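Local coordinates for PKS_KS domain-containing protein (PDB 6SMO), which probably catalyses the 3-oxoacyl-[acyl-carrier-protein] synthase reaction, the chain-extending condensation of the beta-ketoacyl synthase family, at residues V58-W63 against E242-A247; F68-G73 against L225-F230; S237-E242 against A247-S252. One frame throughout, in Å; residues are numbered along the deposited sequence.

Contact 1: residues V58-W63 against E242-A247; sequences VSKYEW and ENQQAA
Gln-245 reaches from the 242-247 loop to the backbone of Val-58, and this gives the one hydrogen bond of the contact. Its NE2 donates to Val-58 O at 3.2 Å, with an N-H...O angle of 163°. The carbonyl meets the donor nearly head-on, and Val-58 O lies close to the amide plane of Gln-245. The side chain gets there because it runs extended beyond CG (chi2 -174°). Val-58 N is itself hydrogen-bonded to Ser-56 OG.

The rest is van der Waals packing. Val-58 CB lies 4.4 Å from Gln-245 CG, and its CG1 methyl meets Gln-244 O at 4.0 Å. Further along, Lys-60 and Gln-244 pass at an angle to each other, touching through their CG atoms at 4.0 Å. Lys-60 is extended throughout, while Gln-244 bends at chi2 (-68°) and also packs on Ala-74.

The contact joins the loop after helix 44-53 to the long loop before strand 263-271. Val-58 is buried, and Lys-60 is exposed. The chemistry implies a loop-to-loop join held by one side-chain amide on a main-chain carbonyl, with van der Waals packing beside it and no charge pairing between the two segments.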
loop_
_atom_site.group_PDB
_atom_site.type_symbol
_atom_site.label_atom_id
_atom_site.label_comp_id
_atom_site.label_asym_id
_atom_site.label_seq_id
_atom_site.Cartn_x
_atom_site.Cartn_y
_atom_site.Cartn_z
ATOM N N VAL B 58 22.948 -5.701 10.950
ATOM C CA VAL B 58 22.155 -6.936 11.229
ATOM C C VAL B 58 22.586 -7.480 12.595
ATOM O O VAL B 58 23.806 -7.566 12.837
ATOM C CB VAL B 58 22.327 -7.998 10.124
ATOM C CG1 VAL B 58 21.475 -9.230 10.394
ATOM C CG2 VAL B 58 22.024 -7.440 8.741
ATOM N N SER B 59 21.613 -7.830 13.440
ATOM C CA SER B 59 21.807 -8.397 14.801
ATOM C C SER B 59 21.239 -9.819 14.847
ATOM O O SER B 59 20.189 -10.060 14.216
ATOM C CB SER B 59 21.161 -7.523 15.847
ATOM O OG SER B 59 21.512 -6.159 15.663
ATOM N N LYS B 60 21.912 -10.723 15.565
ATOM C CA LYS B 60 21.392 -12.076 15.899
ATOM C C LYS B 60 20.314 -11.922 16.979
ATOM O O LYS B 60 20.517 -11.101 17.897
ATOM C CB LYS B 60 22.527 -12.989 16.377
ATOM C CG LYS B 60 22.126 -14.435 16.633
ATOM C CD LYS B 60 23.253 -15.298 17.155
ATOM C CE LYS B 60 22.822 -16.725 17.420
ATOM N NZ LYS B 60 23.890 -17.508 18.084
ATOM N N TYR B 61 19.215 -12.675 16.868
ATOM C CA TYR B 61 18.086 -12.668 17.838
ATOM C C TYR B 61 17.726 -14.111 18.209
ATOM O O TYR B 61 17.884 -15.014 17.362
ATOM C CB TYR B 61 16.907 -11.859 17.287
ATOM C CG TYR B 61 15.989 -12.581 16.332
ATOM C CD1 TYR B 61 16.412 -12.962 15.068
ATOM C CD2 TYR B 61 14.674 -12.850 16.679
ATOM C CE1 TYR B 61 15.563 -13.613 14.186
ATOM C CE2 TYR B 61 13.811 -13.496 15.808
ATOM C CZ TYR B 61 14.257 -13.880 14.556
ATOM O OH TYR B 61 13.415 -14.518 13.692
ATOM N N GLU B 62 17.259 -14.304 19.447
ATOM C CA GLU B 62 17.098 -15.631 20.105
ATOM C C GLU B 62 15.612 -15.996 20.236
ATOM O O GLU B 62 15.304 -17.202 20.150
ATOM C CB GLU B 62 17.800 -15.644 21.469
ATOM C CG GLU B 62 17.296 -14.603 22.462
ATOM C CD GLU B 62 17.930 -13.226 22.342
ATOM O OE1 GLU B 62 19.171 -13.136 22.438
ATOM O OE2 GLU B 62 17.181 -12.247 22.144
ATOM N N TRP B 63 14.728 -15.008 20.429
ATOM C CA TRP B 63 13.292 -15.218 20.767
ATOM C C TRP B 63 12.532 -15.840 19.586
ATOM O O TRP B 63 11.479 -16.456 19.837
ATOM C CB TRP B 63 12.634 -13.918 21.258
ATOM C CG TRP B 63 12.551 -12.807 20.254
ATOM C CD1 TRP B 63 13.430 -11.775 20.096
ATOM C CD2 TRP B 63 11.503 -12.588 19.292
ATOM N NE1 TRP B 63 13.012 -10.940 19.095
ATOM C CE2 TRP B 63 11.834 -11.414 18.581
ATOM C CE3 TRP B 63 10.329 -13.271 18.955
ATOM C CZ2 TRP B 63 11.032 -10.913 17.557
ATOM C CZ3 TRP B 63 9.537 -12.776 17.942
ATOM C CH2 TRP B 63 9.885 -11.612 17.253
ATOM N N GLU B 242 27.469 -19.661 10.492
ATOM C CA GLU B 242 28.362 -19.292 11.624
ATOM C C GLU B 242 28.160 -17.805 11.942
ATOM O O GLU B 242 28.044 -17.467 13.136
ATOM C CB GLU B 242 29.822 -19.585 11.274
ATOM C CG GLU B 242 30.118 -21.062 11.076
ATOM C CD GLU B 242 31.507 -21.373 10.544
ATOM O OE1 GLU B 242 31.925 -20.721 9.566
ATOM O OE2 GLU B 242 32.169 -22.265 11.109
ATOM N N ASN B 243 28.122 -16.963 10.902
ATOM C CA ASN B 243 27.889 -15.496 10.989
ATOM C C ASN B 243 26.487 -15.184 10.450
ATOM O O ASN B 243 26.250 -15.424 9.250
ATOM C CB ASN B 243 28.966 -14.714 10.231
ATOM C CG ASN B 243 28.864 -13.214 10.417
ATOM O OD1 ASN B 243 28.469 -12.735 11.479
ATOM N ND2 ASN B 243 29.229 -12.461 9.392
ATOM N N GLN B 244 25.602 -14.664 11.308
ATOM C CA GLN B 244 24.181 -14.358 10.979
ATOM C C GLN B 244 24.090 -13.056 10.168
ATOM O O GLN B 244 23.048 -12.849 9.516
ATOM C CB GLN B 244 23.341 -14.271 12.255
ATOM C CG GLN B 244 23.022 -15.629 12.869
ATOM C CD GLN B 244 22.093 -16.459 12.014
ATOM O OE1 GLN B 244 21.213 -15.940 11.330
ATOM N NE2 GLN B 244 22.281 -17.768 12.053
ATOM N N GLN B 245 25.132 -12.218 10.206
ATOM C CA GLN B 245 25.224 -10.953 9.423
ATOM C C GLN B 245 25.338 -11.273 7.927
ATOM O O GLN B 245 24.914 -10.427 7.115
ATOM C CB GLN B 245 26.415 -10.115 9.891
ATOM C CG GLN B 245 26.239 -9.540 11.289
ATOM C CD GLN B 245 27.355 -8.600 11.670
ATOM O OE1 GLN B 245 28.508 -8.781 11.285
ATOM N NE2 GLN B 245 27.016 -7.578 12.440
ATOM N N ALA B 246 25.887 -12.445 7.582
ATOM C CA ALA B 246 26.104 -12.913 6.192
ATOM C C ALA B 246 24.805 -13.469 5.592
ATOM O O ALA B 246 24.795 -13.726 4.372
ATOM C CB ALA B 246 27.204 -13.948 6.168
ATOM N N ALA B 247 23.758 -13.648 6.408
ATOM C CA ALA B 247 22.448 -14.222 6.008
ATOM C C ALA B 247 21.821 -13.393 4.879
ATOM O O ALA B 247 21.141 -13.993 4.023
ATOM C CB ALA B 247 21.529 -14.305 7.203
#

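Contact 2: residues F68-G73 against L225-F230. With LKZ (3,5,7,9,11-pentakis(oxidanylidene)dodecanal), chain H.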
loop_
_atom_site.group_PDB
_atom_site.type_symbol
_atom_site.label_atom_id
_atom_site.label_comp_id
_atom_site.label_asym_id
_atom_site.label_seq_id
_atom_site.Cartn_x
_atom_site.Cartn_y
_atom_site.Cartn_z
ATOM N N PHE B 68 8.939 -19.321 19.458
ATOM C CA PHE B 68 7.970 -19.537 18.348
ATOM C C PHE B 68 8.421 -20.679 17.427
ATOM O O PHE B 68 7.541 -21.350 16.851
ATOM C CB PHE B 68 7.767 -18.238 17.565
ATOM C CG PHE B 68 7.123 -17.136 18.368
ATOM C CD1 PHE B 68 5.767 -17.170 18.653
ATOM C CD2 PHE B 68 7.874 -16.076 18.853
ATOM C CE1 PHE B 68 5.174 -16.162 19.398
ATOM C CE2 PHE B 68 7.279 -15.069 19.598
ATOM C CZ PHE B 68 5.930 -15.114 19.870
ATOM N N GLY B 69 9.734 -20.879 17.274
ATOM C CA GLY B 69 10.312 -21.954 16.444
ATOM C C GLY B 69 10.455 -21.539 14.990
ATOM O O GLY B 69 10.036 -22.319 14.112
ATOM N N PHE B 70 11.023 -20.352 14.746
ATOM C CA PHE B 70 11.395 -19.839 13.400
ATOM C C PHE B 70 12.819 -20.300 13.066
ATOM O O PHE B 70 13.662 -20.358 13.982
ATOM C CB PHE B 70 11.305 -18.310 13.339
ATOM C CG PHE B 70 9.976 -17.711 13.729
ATOM C CD1 PHE B 70 8.781 -18.263 13.293
ATOM C CD2 PHE B 70 9.924 -16.566 14.511
ATOM C CE1 PHE B 70 7.565 -17.697 13.647
ATOM C CE2 PHE B 70 8.708 -16.000 14.862
ATOM C CZ PHE B 70 7.531 -16.566 14.431
ATOM N N LYS B 71 13.074 -20.606 11.790
ATOM C CA LYS B 71 14.400 -21.041 11.270
ATOM C C LYS B 71 15.331 -19.827 11.143
ATOM O O LYS B 71 16.561 -20.033 11.129
ATOM C CB LYS B 71 14.234 -21.765 9.930
ATOM C CG LYS B 71 13.485 -23.089 10.008
ATOM C CD LYS B 71 13.069 -23.643 8.661
ATOM C CE LYS B 71 14.208 -24.287 7.901
ATOM N NZ LYS B 71 13.799 -24.675 6.529
ATOM N N SER B 72 14.769 -18.616 11.055
ATOM C CA SER B 72 15.509 -17.327 10.973
ATOM C C SER B 72 16.169 -17.015 12.323
ATOM O O SER B 72 15.533 -17.275 13.364
ATOM C CB SER B 72 14.596 -16.208 10.542
ATOM O OG SER B 72 15.302 -14.980 10.449
ATOM N N GLY B 73 17.394 -16.478 12.291
ATOM C CA GLY B 73 18.156 -16.051 13.482
ATOM C C GLY B 73 18.918 -14.756 13.243
ATOM O O GLY B 73 19.980 -14.580 13.870
ATOM N N LEU B 225 4.009 -11.924 14.485
ATOM C CA LEU B 225 3.003 -12.025 13.389
ATOM C C LEU B 225 3.686 -11.717 12.049
ATOM O O LEU B 225 3.604 -12.571 11.143
ATOM C CB LEU B 225 1.829 -11.082 13.702
ATOM C CG LEU B 225 1.105 -10.419 12.528
ATOM C CD1 LEU B 225 0.568 -11.436 11.531
ATOM C CD2 LEU B 225 -0.032 -9.549 13.041
ATOM N N SER B 226 4.362 -10.569 11.946
ATOM C CA SER B 226 5.049 -10.087 10.716
ATOM C C SER B 226 6.173 -11.053 10.319
ATOM O O SER B 226 6.210 -11.448 9.140
ATOM C CB SER B 226 5.565 -8.683 10.897
ATOM O OG SER B 226 6.283 -8.250 9.750
ATOM N N ILE B 227 7.047 -11.417 11.263
ATOM C CA ILE B 227 8.217 -12.318 11.019
ATOM C C ILE B 227 7.696 -13.723 10.687
ATOM O O ILE B 227 8.225 -14.335 9.740
ATOM C CB ILE B 227 9.189 -12.319 12.219
ATOM C CG1 ILE B 227 9.777 -10.924 12.463
ATOM C CG2 ILE B 227 10.280 -13.369 12.033
ATOM C CD1 ILE B 227 10.783 -10.849 13.590
ATOM N N GLY B 228 6.698 -14.203 11.436
ATOM C CA GLY B 228 6.063 -15.522 11.247
ATOM C C GLY B 228 5.363 -15.640 9.902
ATOM O O GLY B 228 5.386 -16.745 9.323
ATOM N N SER B 229 4.754 -14.549 9.423
ATOM C CA SER B 229 4.025 -14.477 8.129
ATOM C C SER B 229 4.985 -14.770 6.969
ATOM O O SER B 229 4.634 -15.603 6.111
ATOM C CB SER B 229 3.350 -13.141 7.954
ATOM O OG SER B 229 4.306 -12.097 7.864
ATOM N N PHE B 230 6.154 -14.127 6.975
ATOM C CA PHE B 230 7.182 -14.305 5.916
ATOM C C PHE B 230 7.863 -15.659 6.106
ATOM O O PHE B 230 8.113 -16.357 5.125
ATOM C CB PHE B 230 8.171 -13.138 5.930
ATOM C CG PHE B 230 7.571 -11.800 5.585
ATOM C CD1 PHE B 230 7.025 -11.567 4.336
ATOM C CD2 PHE B 230 7.557 -10.769 6.503
ATOM C CE1 PHE B 230 6.473 -10.339 4.018
ATOM C CE2 PHE B 230 6.999 -9.544 6.187
ATOM C CZ PHE B 230 6.462 -9.331 4.946
HETATM C C4 LKZ H . 2.508 -9.623 6.853
HETATM C C5 LKZ H . 1.798 -8.721 5.874
HETATM C C6 LKZ H . 2.468 -7.385 5.537
HETATM C C7 LKZ H . 2.961 -7.435 4.107
HETATM C C8 LKZ H . 3.597 -6.190 3.478
HETATM C C10 LKZ H . 7.439 -7.120 0.057
HETATM C C22 LKZ H . 1.860 -9.433 8.210
HETATM C C11 LKZ H . 8.291 -6.262 0.958
HETATM O O19 LKZ H . 9.224 -6.713 1.598
HETATM C C3 LKZ H . 6.021 -6.734 0.433
HETATM O O23 LKZ H . 5.233 -6.372 -0.422
HETATM C C2 LKZ H . 5.677 -6.691 1.928
HETATM C C9 LKZ H . 4.161 -6.616 2.120
HETATM O O20 LKZ H . 3.400 -6.971 1.241
HETATM O O21 LKZ H . 2.896 -8.474 3.488
HETATM O O22 LKZ H . 0.722 -9.054 5.404
HETATM O O24 LKZ H . 0.983 -10.175 8.626
HETATM C C23 LKZ H . 2.373 -8.264 9.028
#
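Phe-70 presents its ring to helix 224-233, meeting Gly-228 and Ile-227 obliquely. On one face of the ring lies CB of Phe-68, 3.5 Å above the plane and offset toward the rim. Phe-70 CE1 comes within 3.6 Å of Gly-228 CA, and its CZ is 3.7 Å from the same atom. Gly-228 has no side chain, which permits this close approach to the helix backbone. Ile-227 adds its CG2 methyl, 4.1 Å from Phe-70 CD2, and the two side chains cross at about a right angle. CG2 stands anti to the backbone N of Ile-227, which turns this methyl to Phe-70. Leu-117 of the Ketoacyl_synth_N domain-containing partner chain also packs on Phe-70.

The second ring, Phe-230, belongs to the ligand pocket. One face carries Ser-229 OG, offset toward the rim. The bound pentaoxo-dodecanal approaches obliquely, with its O21 3.9 Å from Phe-230 CZ. Leu-225 CD1 meets ligand O24 at 3.2 Å, Ser-226 CA lies 3.7 Å from C23, and Ser-229 CB 3.8 Å from C4. The ligand is also hydrogen-bonded to Phe-428 N.

The helix thus serves two sides. Ile-227 and Gly-228 pack on the 68-73 loop, while Leu-225, Ser-226, Ser-229 and Phe-230 line the polyketide-like chain. The join behind the pocket wall is therefore apolar, with Glu-231 of the same helix adding hydrogen bonds to Lys-71 N and, weakly, Ser-72 N.

Contact 3: residues S237-E242 against A247-S252; sequences SSRELE and ATCPFS
This is a local contact inside the long loop between helix 224-233 and strand 263-271, where the chain turns back on itself and side chains of 237-242 close over Ala-247 and Cys-249. Arg-239 carries the polar part. Its CG lies between the backbone N and the carbonyl carbon (chi1 71°) and the chain then runs extended to NE, carrying the guanidinium to Ala-247 O and Cys-249. Its NH1 makes a weak hydrogen bond to Ala-247 O, 3.4 Å long and bent to 135°. NH2 lies 3.5 Å from Cys-249 SG and also bonds weakly to Ala-246 O. The stronger partner of the guanidinium is Asp-256, whose OD1 forms a salt bridge with NH1.

Ser-237 OG sits 3.3 Å from Ala-247 O, and a hydrogen bond to Asp-256 OD1 holds the same hydroxyl. Asp-256 therefore ties both side chains together beside the Ala-247 carbonyl.

Leu-241 supplies the apolar part. Its CD1 touches Ala-247 CA at 3.5 Å and also lies over one face of the Arg-239 guanidinium, 3.6 Å above the plane and offset toward the rim. The one methyl touches both the alanine and the arginine.

Cys-249 begins a type II turn that ends at Ser-252. At its corners Pro-250 touches Asp-340, and Phe-251 stacks on Tyr-408 and touches Ser-344. The loop follows helix 224-233 and precedes strand 263-271, and its turn packs on helix 337-350.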
loop_
_atom_site.group_PDB
_atom_site.type_symbol
_atom_site.label_atom_id
_atom_site.label_comp_id
_atom_site.label_asym_id
_atom_site.label_seq_id
_atom_site.Cartn_x
_atom_site.Cartn_y
_atom_site.Cartn_z
ATOM N N SER B 237 15.531 -15.737 5.102
ATOM C CA SER B 237 16.768 -16.563 5.092
ATOM C C SER B 237 16.693 -17.596 6.223
ATOM O O SER B 237 16.462 -17.183 7.377
ATOM C CB SER B 237 17.997 -15.698 5.221
ATOM O OG SER B 237 19.179 -16.466 5.050
ATOM N N SER B 238 16.872 -18.881 5.897
ATOM C CA SER B 238 16.676 -20.030 6.822
ATOM C C SER B 238 17.875 -20.992 6.809
ATOM O O SER B 238 17.785 -22.030 7.495
ATOM C CB SER B 238 15.400 -20.756 6.483
ATOM O OG SER B 238 15.446 -21.269 5.161
ATOM N N ARG B 239 18.956 -20.672 6.086
ATOM C CA ARG B 239 20.152 -21.554 5.972
ATOM C C ARG B 239 21.010 -21.396 7.233
ATOM O O ARG B 239 21.099 -20.265 7.754
ATOM C CB ARG B 239 20.938 -21.267 4.684
ATOM C CG ARG B 239 21.695 -19.946 4.656
ATOM C CD ARG B 239 22.528 -19.819 3.391
ATOM N NE ARG B 239 23.538 -18.771 3.468
ATOM C CZ ARG B 239 23.336 -17.481 3.205
ATOM N NH1 ARG B 239 22.141 -17.039 2.850
ATOM N NH2 ARG B 239 24.341 -16.627 3.308
ATOM N N GLU B 240 21.598 -22.500 7.708
ATOM C CA GLU B 240 22.488 -22.540 8.901
ATOM C C GLU B 240 23.786 -21.795 8.573
ATOM O O GLU B 240 24.365 -22.065 7.502
ATOM C CB GLU B 240 22.768 -23.986 9.323
ATOM C CG GLU B 240 21.584 -24.666 9.992
ATOM C CD GLU B 240 21.240 -24.148 11.380
ATOM O OE1 GLU B 240 22.174 -23.869 12.159
ATOM O OE2 GLU B 240 20.036 -24.025 11.680
ATOM N N LEU B 241 24.215 -20.894 9.464
ATOM C CA LEU B 241 25.381 -19.992 9.264
ATOM C C LEU B 241 26.145 -19.819 10.582
ATOM O O LEU B 241 25.499 -19.824 11.650
ATOM C CB LEU B 241 24.877 -18.640 8.752
ATOM C CG LEU B 241 24.551 -18.577 7.261
ATOM C CD1 LEU B 241 23.616 -17.416 6.962
ATOM C CD2 LEU B 241 25.823 -18.467 6.433
ATOM N N GLU B 242 27.469 -19.661 10.492
ATOM C CA GLU B 242 28.362 -19.292 11.624
ATOM C C GLU B 242 28.160 -17.805 11.942
ATOM O O GLU B 242 28.044 -17.467 13.136
ATOM C CB GLU B 242 29.822 -19.585 11.274
ATOM C CG GLU B 242 30.118 -21.062 11.076
ATOM C CD GLU B 242 31.507 -21.373 10.544
ATOM O OE1 GLU B 242 31.925 -20.721 9.566
ATOM O OE2 GLU B 242 32.169 -22.265 11.109
ATOM N N ALA B 247 23.758 -13.648 6.408
ATOM C CA ALA B 247 22.448 -14.222 6.008
ATOM C C ALA B 247 21.821 -13.393 4.879
ATOM O O ALA B 247 21.141 -13.993 4.023
ATOM C CB ALA B 247 21.529 -14.305 7.203
ATOM N N THR B 248 22.034 -12.071 4.887
ATOM C CA THR B 248 21.646 -11.137 3.792
ATOM C C THR B 248 22.871 -10.902 2.898
ATOM O O THR B 248 23.799 -10.194 3.337
ATOM C CB THR B 248 21.013 -9.844 4.334
ATOM O OG1 THR B 248 20.797 -8.967 3.229
ATOM C CG2 THR B 248 21.841 -9.133 5.384
ATOM N N CYS B 249 22.875 -11.502 1.702
ATOM C CA CYS B 249 23.981 -11.444 0.707
ATOM C C CYS B 249 23.400 -11.276 -0.696
ATOM O O CYS B 249 23.276 -12.246 -1.440
ATOM C CB CYS B 249 24.849 -12.696 0.785
ATOM S SG CYS B 249 23.900 -14.240 0.788
ATOM N N PRO B 250 23.006 -10.042 -1.090
ATOM C CA PRO B 250 22.431 -9.787 -2.412
ATOM C C PRO B 250 23.374 -10.125 -3.579
ATOM O O PRO B 250 24.539 -9.771 -3.510
ATOM C CB PRO B 250 22.138 -8.276 -2.408
ATOM C CG PRO B 250 22.061 -7.911 -0.941
ATOM C CD PRO B 250 23.058 -8.826 -0.264
ATOM N N PHE B 251 22.840 -10.808 -4.600
ATOM C CA PHE B 251 23.509 -11.170 -5.881
ATOM C C PHE B 251 24.538 -12.291 -5.670
ATOM O O PHE B 251 25.236 -12.637 -6.646
ATOM C CB PHE B 251 24.151 -9.939 -6.529
ATOM C CG PHE B 251 23.229 -8.754 -6.669
ATOM C CD1 PHE B 251 22.180 -8.775 -7.577
ATOM C CD2 PHE B 251 23.406 -7.618 -5.892
ATOM C CE1 PHE B 251 21.330 -7.687 -7.705
ATOM C CE2 PHE B 251 22.556 -6.530 -6.022
ATOM C CZ PHE B 251 21.520 -6.566 -6.927
ATOM N N SER B 252 24.617 -12.854 -4.458
ATOM C CA SER B 252 25.501 -13.997 -4.108
ATOM C C SER B 252 24.774 -15.312 -4.412
ATOM O O SER B 252 23.529 -15.327 -4.352
ATOM C CB SER B 252 25.936 -13.936 -2.667
ATOM O OG SER B 252 26.685 -12.758 -2.412
#

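Overall arrangement
The three contacts lie on the same side of the chain's centre, within the N-terminal ketosynthase region. Contacts 2 and 3 are buried; contact 1 is partly buried and runs out to the surface at Lys-60. Contacts 1 and 3 share Glu-242 and Ala-247 and fasten the same long loop, once to the 58-63 loop and once to itself. Contact 2 instead uses helix 224-233, just before that loop, and is the one that reaches the ligand. Its joining surfaces are apolar, whereas contact 1 uses a neutral amide and contact 3 a guanidinium paired with Asp-256. Contact 2 meets contact 1 through Gly-73 and contact 3 through Lys-71 and Ser-72.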